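Local coordinates for DegV domain-containing protein spr0652 (Streptococcus pneumoniae, PDB 6CNG), which binds a long-chain fatty acid, here linoleic acid, and probably serves as a fatty-acid-binding subunit of the fatty acid kinase system, at residues A[70-75]-A[286-291]; A[79-83]-A[190-194]. All coordinates share one frame; numbering follows the deposited sequence.

Both contacts lie against the same bound linoleic acid, their centres 11 Å apart, and contact 2 is nested inside the chain loop that contact 1 closes. Contact 1 (70-75 with 286-291) sets helix 67-76 against helix 283-289, whose other side runs along the acyl chain from C3 to C12; contact 2 (79-83 with 190-194) stands at the carboxylate end. Tyr288 joins them: its OH lies 2.8 Å from Ser83 OG, a probable hydrogen bond, and 3.3 Å from Arg193 NH2. Met74 CG also packs 3.4 Å from Ser81 OG, where helix 67-76 leads on to strand 82-84. Ser111, outside both contacts, is hydrogen-bonded to the fatty acid through its OG.

Contact 1 of 2, residues A[70-75]-A[286-291]; sequences MMETMY and SFYAEE. With EIC (linoleic acid), chain C.
Met71 drives its bent thioether down onto the last turn of helix 283-289, and this is the tight, buried part of the contact. With chi2 at -70° and chi3 at -73° the chain curls back on itself, bringing CE to 3.3 Å from Ser286 O while SD rests 4.0 Å from Ser286 CB. Ser286 turns its own OG to Ser282 and Thr281, so it meets the sulfur with carbon. Beside it, Met74 lays CG at the edge of the Phe287 ring, in the ring plane and 3.8 Å from CE1; its CE turns aside, over the centre of one face of Tyr75. Phe287 and Met70 both reach on to strand 43-54, where they touch Ile52. Helix 283-289 belongs to the DegV fold and faces two ways: Tyr288, on its far side, presses CB to 3.3 Å from C10 of linoleic acid, with the fatty-acid carbon C5 over one face of its ring, so the Met71-Phe287 layer backs the wall of the lipid pocket. Toward solvent the contact turns polar and is more exposed at Tyr75 and Glu291. Tyr75 swings its ring past the helix end, where the buried Glu290 breaks the helix with positive phi, and its OH donates to the anti lone pair of Glu290 OE1 at 2.8 Å; ring and carboxylate planes stand 40° apart. Glu290 OE2 is held by Asn187 N, which fixes the carboxylate from its second oxygen. The contacts of Glu291 are looser: its N gives a weak bond to Tyr75 OH at 3.4 Å, its CG lies obliquely to the ring, 3.7 Å from Tyr75 CE2, and its carboxylate goes to Arg254 and Asn255.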
ATOM      1  N   MET A  70       1.582 -13.066  14.150  1.00 16.50           N
ATOM      2  CA  MET A  70       1.301 -11.728  14.642  1.00 14.91           C
ATOM      3  C   MET A  70      -0.193 -11.484  14.739  1.00 14.39           C
ATOM      4  O   MET A  70      -0.701 -10.998  15.757  1.00 14.41           O
ATOM      5  CB  MET A  70       1.931 -10.740  13.680  1.00 17.97           C
ATOM      6  CG  MET A  70       1.848  -9.315  14.123  1.00 23.12           C
ATOM      7  SD  MET A  70       1.422  -8.266  12.761  1.00 38.42           S
ATOM      8  CE  MET A  70      -0.279  -8.645  12.559  1.00 27.82           C
ATOM      9  N   MET A  71      -0.918 -11.815  13.682  1.00 14.49           N
ATOM     10  CA  MET A  71      -2.350 -11.589  13.685  1.00 14.26           C
ATOM     11  C   MET A  71      -3.032 -12.397  14.782  1.00 13.99           C
ATOM     12  O   MET A  71      -3.900 -11.885  15.496  1.00 15.23           O
ATOM     13  CB  MET A  71      -2.909 -11.931  12.306  1.00 13.36           C
ATOM     14  CG  MET A  71      -2.423 -10.980  11.212  1.00 15.23           C
ATOM     15  SD  MET A  71      -3.066  -9.288  11.275  1.00 19.46           S
ATOM     16  CE  MET A  71      -4.741  -9.546  10.733  1.00 15.97           C
ATOM     17  N   GLU A  72      -2.663 -13.683  14.915  1.00 14.78           N
ATOM     18  CA  GLU A  72      -3.241 -14.530  15.958  1.00 14.92           C
ATOM     19  C   GLU A  72      -3.051 -13.900  17.323  1.00 13.19           C
ATOM     20  O   GLU A  72      -3.976 -13.862  18.141  1.00 15.61           O
ATOM     21  CB  GLU A  72      -2.562 -15.905  15.920  1.00 16.97           C
ATOM     22  CG  GLU A  72      -3.109 -16.940  16.914  1.00 21.12           C
ATOM     23  CD  GLU A  72      -2.609 -18.352  16.659  1.00 29.35           C
ATOM     24  OE1 GLU A  72      -3.000 -19.259  17.424  1.00 32.00           O
ATOM     25  OE2 GLU A  72      -1.842 -18.566  15.696  1.00 36.78           O
ATOM     26  N   THR A  73      -1.859 -13.380  17.570  1.00 13.46           N
ATOM     27  CA  THR A  73      -1.557 -12.742  18.839  1.00 16.74           C
ATOM     28  C   THR A  73      -2.372 -11.485  19.015  1.00 17.60           C
ATOM     29  O   THR A  73      -2.918 -11.245  20.096  1.00 16.10           O
ATOM     30  CB  THR A  73      -0.071 -12.431  18.902  1.00 16.38           C
ATOM     31  OG1 THR A  73       0.654 -13.648  18.748  1.00 19.47           O
ATOM     32  CG2 THR A  73       0.300 -11.806  20.204  1.00 19.76           C
ATOM     33  N   MET A  74      -2.503 -10.699  17.952  1.00 18.73           N
ATOM     34  CA  MET A  74      -3.260  -9.470  18.038  1.00 14.13           C
ATOM     35  C   MET A  74      -4.702  -9.764  18.376  1.00 11.72           C
ATOM     36  O   MET A  74      -5.293  -9.130  19.244  1.00 16.05           O
ATOM     37  CB  MET A  74      -3.112  -8.759  16.702  1.00 13.95           C
ATOM     38  CG  MET A  74      -3.857  -7.448  16.554  1.00 17.31           C
ATOM     39  SD  MET A  74      -5.521  -7.668  16.015  1.00 18.64           S
ATOM     40  CE  MET A  74      -5.317  -8.424  14.440  1.00 16.12           C
ATOM     41  N   TYR A  75      -5.290 -10.732  17.710  1.00 14.68           N
ATOM     42  CA  TYR A  75      -6.686 -10.971  17.945  1.00 12.41           C
ATOM     43  C   TYR A  75      -6.910 -11.614  19.288  1.00 13.88           C
ATOM     44  O   TYR A  75      -8.007 -11.515  19.835  1.00 18.92           O
ATOM     45  CB  TYR A  75      -7.211 -11.864  16.854  1.00 15.64           C
ATOM     46  CG  TYR A  75      -7.579 -11.163  15.559  1.00 12.50           C
ATOM     47  CD1 TYR A  75      -8.584 -10.215  15.520  1.00 13.64           C
ATOM     48  CD2 TYR A  75      -6.956 -11.494  14.373  1.00 13.52           C
ATOM     49  CE1 TYR A  75      -8.950  -9.607  14.329  1.00 14.09           C
ATOM     50  CE2 TYR A  75      -7.320 -10.882  13.164  1.00 11.62           C
ATOM     51  CZ  TYR A  75      -8.311  -9.951  13.154  1.00 13.21           C
ATOM     52  OH  TYR A  75      -8.672  -9.338  11.967  1.00 16.33           O
ATOM     53  N   SER A 286      -1.985  -6.133   6.638  1.00 15.07           N
ATOM     54  CA  SER A 286      -2.832  -7.160   7.246  1.00 17.60           C
ATOM     55  C   SER A 286      -3.444  -6.651   8.535  1.00 12.77           C
ATOM     56  O   SER A 286      -4.611  -6.895   8.818  1.00 13.30           O
ATOM     57  CB  SER A 286      -2.030  -8.434   7.521  1.00 12.89           C
ATOM     58  OG  SER A 286      -1.369  -8.871   6.355  1.00 13.54           O
ATOM     59  N   PHE A 287      -2.665  -5.923   9.316  1.00 12.96           N
ATOM     60  CA  PHE A 287      -3.130  -5.458  10.599  1.00 10.47           C
ATOM     61  C   PHE A 287      -4.301  -4.524  10.447  1.00 13.29           C
ATOM     62  O   PHE A 287      -5.255  -4.583  11.226  1.00 12.38           O
ATOM     63  CB  PHE A 287      -1.971  -4.728  11.261  1.00 17.60           C
ATOM     64  CG  PHE A 287      -2.326  -4.067  12.533  1.00 18.33           C
ATOM     65  CD1 PHE A 287      -2.730  -4.794  13.615  1.00 17.61           C
ATOM     66  CD2 PHE A 287      -2.222  -2.715  12.655  1.00 18.09           C
ATOM     67  CE1 PHE A 287      -3.042  -4.169  14.786  1.00 20.63           C
ATOM     68  CE2 PHE A 287      -2.542  -2.100  13.825  1.00 15.07           C
ATOM     69  CZ  PHE A 287      -2.936  -2.817  14.884  1.00 15.59           C
ATOM     70  N   TYR A 288      -4.245  -3.654   9.466  1.00 12.24           N
ATOM     71  CA  TYR A 288      -5.282  -2.649   9.332  1.00 12.94           C
ATOM     72  C   TYR A 288      -6.410  -3.063   8.425  1.00 12.66           C
ATOM     73  O   TYR A 288      -7.556  -2.678   8.663  1.00 16.67           O
ATOM     74  CB  TYR A 288      -4.660  -1.376   8.822  1.00 11.67           C
ATOM     75  CG  TYR A 288      -4.082  -0.619   9.922  1.00 12.08           C
ATOM     76  CD1 TYR A 288      -4.885  -0.166  10.950  1.00 11.41           C
ATOM     77  CD2 TYR A 288      -2.755  -0.353   9.958  1.00 12.72           C
ATOM     78  CE1 TYR A 288      -4.379   0.545  11.964  1.00 13.37           C
ATOM     79  CE2 TYR A 288      -2.224   0.374  10.982  1.00 12.42           C
ATOM     80  CZ  TYR A 288      -3.042   0.822  11.994  1.00 12.58           C
ATOM     81  OH  TYR A 288      -2.532   1.557  13.046  1.00 14.93           O
ATOM     82  N   ALA A 289      -6.129  -3.814   7.387  1.00 11.29           N
ATOM     83  CA  ALA A 289      -7.221  -4.287   6.547  1.00 14.78           C
ATOM     84  C   ALA A 289      -7.955  -5.452   7.182  1.00 14.54           C
ATOM     85  O   ALA A 289      -9.145  -5.653   6.910  1.00 13.27           O
ATOM     86  CB  ALA A 289      -6.689  -4.696   5.177  1.00 16.12           C
ATOM     87  N   GLU A 290      -7.243  -6.224   8.007  1.00 14.25           N
ATOM     88  CA  GLU A 290      -7.785  -7.316   8.798  1.00 13.59           C
ATOM     89  C   GLU A 290      -8.266  -8.474   7.947  1.00 15.55           C
ATOM     90  O   GLU A 290      -8.136  -8.468   6.721  1.00 16.63           O
ATOM     91  CB  GLU A 290      -8.895  -6.806   9.718  1.00 17.31           C
ATOM     92  CG  GLU A 290      -8.405  -5.740  10.708  1.00 20.12           C
ATOM     93  CD  GLU A 290      -9.241  -5.669  11.977  1.00 16.90           C
ATOM     94  OE1 GLU A 290      -9.449  -6.709  12.636  1.00 18.07           O
ATOM     95  OE2 GLU A 290      -9.695  -4.569  12.318  1.00 17.85           O
ATOM     96  N   GLU A 291      -8.798  -9.485   8.600  1.00 16.63           N
ATOM     97  CA  GLU A 291      -9.090 -10.724   7.907  1.00 15.27           C
ATOM     98  C   GLU A 291     -10.218 -10.523   6.918  1.00 13.35           C
ATOM     99  O   GLU A 291     -11.235  -9.901   7.225  1.00 17.00           O
ATOM    100  CB  GLU A 291      -9.422 -11.799   8.920  1.00 21.04           C
ATOM    101  CG  GLU A 291      -8.256 -12.116   9.838  1.00 22.51           C
ATOM    102  CD  GLU A 291      -7.120 -12.768   9.117  1.00 22.66           C
ATOM    103  OE1 GLU A 291      -5.991 -12.702   9.630  1.00 27.01           O
ATOM    104  OE2 GLU A 291      -7.347 -13.342   8.036  1.00 21.21           O
TER
HETATM  105  C1  EIC C 301       1.649   4.059  11.606  1.00 14.19           C
HETATM  106  C2  EIC C 301       1.025   3.340  10.416  1.00 13.81           C
HETATM  107  C3  EIC C 301      -0.448   3.627  10.231  1.00 14.76           C
HETATM  108  C4  EIC C 301      -0.943   3.146   8.886  1.00 14.42           C
HETATM  109  C5  EIC C 301      -2.390   3.519   8.648  1.00 16.08           C
HETATM  110  C6  EIC C 301      -2.859   3.138   7.248  1.00 19.13           C
HETATM  111  C7  EIC C 301      -3.119   1.635   7.074  1.00 18.75           C
HETATM  112  C8  EIC C 301      -3.422   1.298   5.625  1.00 16.27           C
HETATM  113  C9  EIC C 301      -3.541  -0.204   5.512  1.00 16.21           C
HETATM  114  C10 EIC C 301      -4.711  -0.804   5.554  1.00 14.76           C
HETATM  115  C11 EIC C 301      -6.020  -0.048   5.737  1.00 16.94           C
HETATM  116  C12 EIC C 301      -6.961  -0.614   4.682  1.00 18.47           C
HETATM  117  C13 EIC C 301      -7.668   0.111   3.843  1.00 15.79           C
HETATM  118  C14 EIC C 301      -7.648   1.625   3.859  1.00 18.26           C
HETATM  119  C15 EIC C 301      -6.512   2.184   3.005  1.00 16.27           C
HETATM  120  C16 EIC C 301      -6.557   3.705   3.035  1.00 17.70           C
HETATM  121  C17 EIC C 301      -5.369   4.307   2.343  1.00 14.59           C
HETATM  122  C18 EIC C 301      -5.441   5.814   2.440  1.00 15.71           C
HETATM  123  O1  EIC C 301       2.331   5.108  11.451  1.00 18.05           O
HETATM  124  O2  EIC C 301       1.474   3.591  12.758  1.00 19.13           O

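Contact 2 of 2, residues A[79-83]-A[190-194]; sequences EASKS and KNGRL. With EIC (linoleic acid), chain C.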
ATOM      1  N   GLU A  79      -6.269  -6.124  24.987  1.00 20.23           N
ATOM      2  CA  GLU A  79      -5.682  -4.803  24.835  1.00 23.31           C
ATOM      3  C   GLU A  79      -5.441  -4.482  23.359  1.00 19.46           C
ATOM      4  O   GLU A  79      -5.011  -5.331  22.580  1.00 23.46           O
ATOM      5  CB  GLU A  79      -4.357  -4.730  25.593  1.00 26.96           C
ATOM      6  CG  GLU A  79      -3.742  -3.348  25.578  1.00 32.42           C
ATOM      7  CD  GLU A  79      -2.571  -3.194  26.538  1.00 38.23           C
ATOM      8  OE1 GLU A  79      -2.282  -2.039  26.939  1.00 41.17           O
ATOM      9  OE2 GLU A  79      -1.945  -4.221  26.887  1.00 39.73           O
ATOM     10  N   ALA A  80      -5.738  -3.244  22.984  1.00 19.18           N
ATOM     11  CA  ALA A  80      -5.578  -2.814  21.605  1.00 23.86           C
ATOM     12  C   ALA A  80      -4.109  -2.866  21.212  1.00 23.93           C
ATOM     13  O   ALA A  80      -3.216  -2.588  22.016  1.00 25.40           O
ATOM     14  CB  ALA A  80      -6.093  -1.374  21.420  1.00 23.66           C
ATOM     15  N   SER A  81      -3.865  -3.205  19.955  1.00 19.71           N
ATOM     16  CA  SER A  81      -2.535  -3.166  19.363  1.00 17.82           C
ATOM     17  C   SER A  81      -2.351  -1.839  18.623  1.00 14.90           C
ATOM     18  O   SER A  81      -3.318  -1.184  18.241  1.00 18.81           O
ATOM     19  CB  SER A  81      -2.354  -4.372  18.430  1.00 14.03           C
ATOM     20  OG  SER A  81      -2.495  -5.610  19.126  1.00 18.26           O
ATOM     21  N   LYS A  82      -1.086  -1.465  18.399  1.00 16.74           N
ATOM     22  CA  LYS A  82      -0.696  -0.154  17.887  1.00 14.12           C
ATOM     23  C   LYS A  82       0.386  -0.274  16.824  1.00 12.57           C
ATOM     24  O   LYS A  82       1.262  -1.112  16.938  1.00 21.01           O
ATOM     25  CB  LYS A  82      -0.135   0.679  19.043  1.00 17.78           C
ATOM     26  CG  LYS A  82       0.770   1.850  18.635  1.00 36.51           C
ATOM     27  CD  LYS A  82       1.162   2.737  19.834  1.00 44.08           C
ATOM     28  CE  LYS A  82       1.803   4.074  19.423  1.00 46.49           C
ATOM     29  NZ  LYS A  82       1.829   4.318  17.939  1.00 48.89           N
ATOM     30  N   SER A  83       0.352   0.575  15.807  1.00 15.98           N
ATOM     31  CA  SER A  83       1.437   0.646  14.831  1.00 15.59           C
ATOM     32  C   SER A  83       2.345   1.859  15.070  1.00 13.57           C
ATOM     33  O   SER A  83       1.964   2.830  15.725  1.00 16.52           O
ATOM     34  CB  SER A  83       0.885   0.693  13.413  1.00 12.54           C
ATOM     35  OG  SER A  83       0.241   1.895  13.179  1.00 14.11           O
ATOM     36  N   LYS A 190      -9.508   1.766  16.492  1.00 14.58           N
ATOM     37  CA  LYS A 190      -8.771   1.754  17.748  1.00 12.83           C
ATOM     38  C   LYS A 190      -7.522   2.614  17.693  1.00 14.47           C
ATOM     39  O   LYS A 190      -7.045   3.081  18.733  1.00 15.67           O
ATOM     40  CB  LYS A 190      -8.368   0.324  18.082  1.00 15.83           C
ATOM     41  CG  LYS A 190      -9.540  -0.549  18.550  1.00 19.11           C
ATOM     42  CD  LYS A 190      -9.214  -2.075  18.576  1.00 18.73           C
ATOM     43  CE  LYS A 190     -10.286  -2.871  19.281  1.00 27.09           C
ATOM     44  NZ  LYS A 190     -10.112  -4.344  19.173  1.00 31.68           N
ATOM     45  N   ASN A 191      -6.959   2.798  16.502  1.00 16.54           N
ATOM     46  CA  ASN A 191      -5.734   3.548  16.311  1.00 12.24           C
ATOM     47  C   ASN A 191      -5.986   4.964  15.819  1.00 14.48           C
ATOM     48  O   ASN A 191      -5.034   5.664  15.489  1.00 15.73           O
ATOM     49  CB  ASN A 191      -4.814   2.806  15.341  1.00 15.53           C
ATOM     50  CG  ASN A 191      -4.060   1.688  15.992  1.00 17.66           C
ATOM     51  OD1 ASN A 191      -2.948   1.881  16.460  1.00 18.99           O
ATOM     52  ND2 ASN A 191      -4.645   0.503  15.999  1.00 16.21           N
ATOM     53  N   GLY A 192      -7.239   5.396  15.773  1.00 15.50           N
ATOM     54  CA  GLY A 192      -7.567   6.762  15.409  1.00 12.60           C
ATOM     55  C   GLY A 192      -7.376   7.101  13.954  1.00 14.09           C
ATOM     56  O   GLY A 192      -7.032   8.240  13.639  1.00 15.01           O
ATOM     57  N   ARG A 193      -7.612   6.142  13.056  1.00 13.37           N
ATOM     58  CA  ARG A 193      -7.482   6.348  11.617  1.00 14.63           C
ATOM     59  C   ARG A 193      -8.809   6.195  10.886  1.00 14.22           C
ATOM     60  O   ARG A 193      -8.854   6.259   9.653  1.00 15.44           O
ATOM     61  CB  ARG A 193      -6.419   5.409  11.046  1.00 16.02           C
ATOM     62  CG  ARG A 193      -5.033   6.025  11.063  1.00 16.67           C
ATOM     63  CD  ARG A 193      -4.043   5.215  11.801  1.00 19.70           C
ATOM     64  NE  ARG A 193      -2.818   5.979  12.010  1.00 20.13           N
ATOM     65  CZ  ARG A 193      -1.908   5.715  12.939  1.00 14.92           C
ATOM     66  NH1 ARG A 193      -0.851   6.472  13.048  1.00 15.40           N
ATOM     67  NH2 ARG A 193      -2.030   4.693  13.742  1.00 21.32           N
ATOM     68  N   LEU A 194      -9.886   6.038  11.621  1.00 14.81           N
ATOM     69  CA  LEU A 194     -11.227   5.983  11.077  1.00 14.96           C
ATOM     70  C   LEU A 194     -12.150   6.359  12.233  1.00 15.59           C
ATOM     71  O   LEU A 194     -11.923   5.937  13.367  1.00 13.46           O
ATOM     72  CB  LEU A 194     -11.537   4.593  10.550  1.00 11.84           C
ATOM     73  CG  LEU A 194     -12.865   4.436   9.852  1.00 15.02           C
ATOM     74  CD1 LEU A 194     -12.968   5.178   8.569  1.00 15.28           C
ATOM     75  CD2 LEU A 194     -13.060   3.008   9.595  1.00 14.48           C
TER
HETATM   76  C1  EIC C 301       1.649   4.059  11.606  1.00 14.19           C
HETATM   77  C2  EIC C 301       1.025   3.340  10.416  1.00 13.81           C
HETATM   78  C3  EIC C 301      -0.448   3.627  10.231  1.00 14.76           C
HETATM   79  C4  EIC C 301      -0.943   3.146   8.886  1.00 14.42           C
HETATM   80  C5  EIC C 301      -2.390   3.519   8.648  1.00 16.08           C
HETATM   81  C6  EIC C 301      -2.859   3.138   7.248  1.00 19.13           C
HETATM   82  C7  EIC C 301      -3.119   1.635   7.074  1.00 18.75           C
HETATM   83  C8  EIC C 301      -3.422   1.298   5.625  1.00 16.27           C
HETATM   84  C9  EIC C 301      -3.541  -0.204   5.512  1.00 16.21           C
HETATM   85  C10 EIC C 301      -4.711  -0.804   5.554  1.00 14.76           C
HETATM   86  C11 EIC C 301      -6.020  -0.048   5.737  1.00 16.94           C
HETATM   87  C12 EIC C 301      -6.961  -0.614   4.682  1.00 18.47           C
HETATM   88  C13 EIC C 301      -7.668   0.111   3.843  1.00 15.79           C
HETATM   89  C14 EIC C 301      -7.648   1.625   3.859  1.00 18.26           C
HETATM   90  C15 EIC C 301      -6.512   2.184   3.005  1.00 16.27           C
HETATM   91  C16 EIC C 301      -6.557   3.705   3.035  1.00 17.70           C
HETATM   92  C17 EIC C 301      -5.369   4.307   2.343  1.00 14.59           C
HETATM   93  C18 EIC C 301      -5.441   5.814   2.440  1.00 15.71           C
HETATM   94  O1  EIC C 301       2.331   5.108  11.451  1.00 18.05           O
HETATM   95  O2  EIC C 301       1.474   3.591  12.758  1.00 19.13           O
HETATM   96  O   HOH W   1      -1.098   3.751  16.349  1.00 19.84           O
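A Schellman motif ends helix 186-190, with Gly192 as its C-prime residue, and the turn carries two side chains to the carboxylate end of the fatty-acid pocket. Asn191 ND2 donates to Ser81 O at 3.1 Å, a bent bond (146° at the hydrogen) tilted from both the carbonyl and the amide planes, and also binds Asn187 O in the helix. Its OD1 takes a 2.6 Å bond from a water that donates to Ser83 O as well and accepts from Arg193 NH2, in the guanidinium plane, at 2.9 Å; one water thus ties the segments together. Arg193, anchored by NE on Leu110 O, lies flat against the lipid, with C3 of linoleic acid 3.7 Å above the centre of its guanidinium. Ser83, palmitate-binding by similarity and probably bonded to Tyr288, lies beside the carboxylate, but the modelled approach of its OG is too short to interpret. At the solvent edge Lys82 runs out extended and bends only at chi4 (5°), bringing NZ to 2.7 Å from Ser83 O. Strand 82-84 pairs antiparallel with strand 43-54, while Phe287 and Tyr288 of helix 283-289 pack against Asn191.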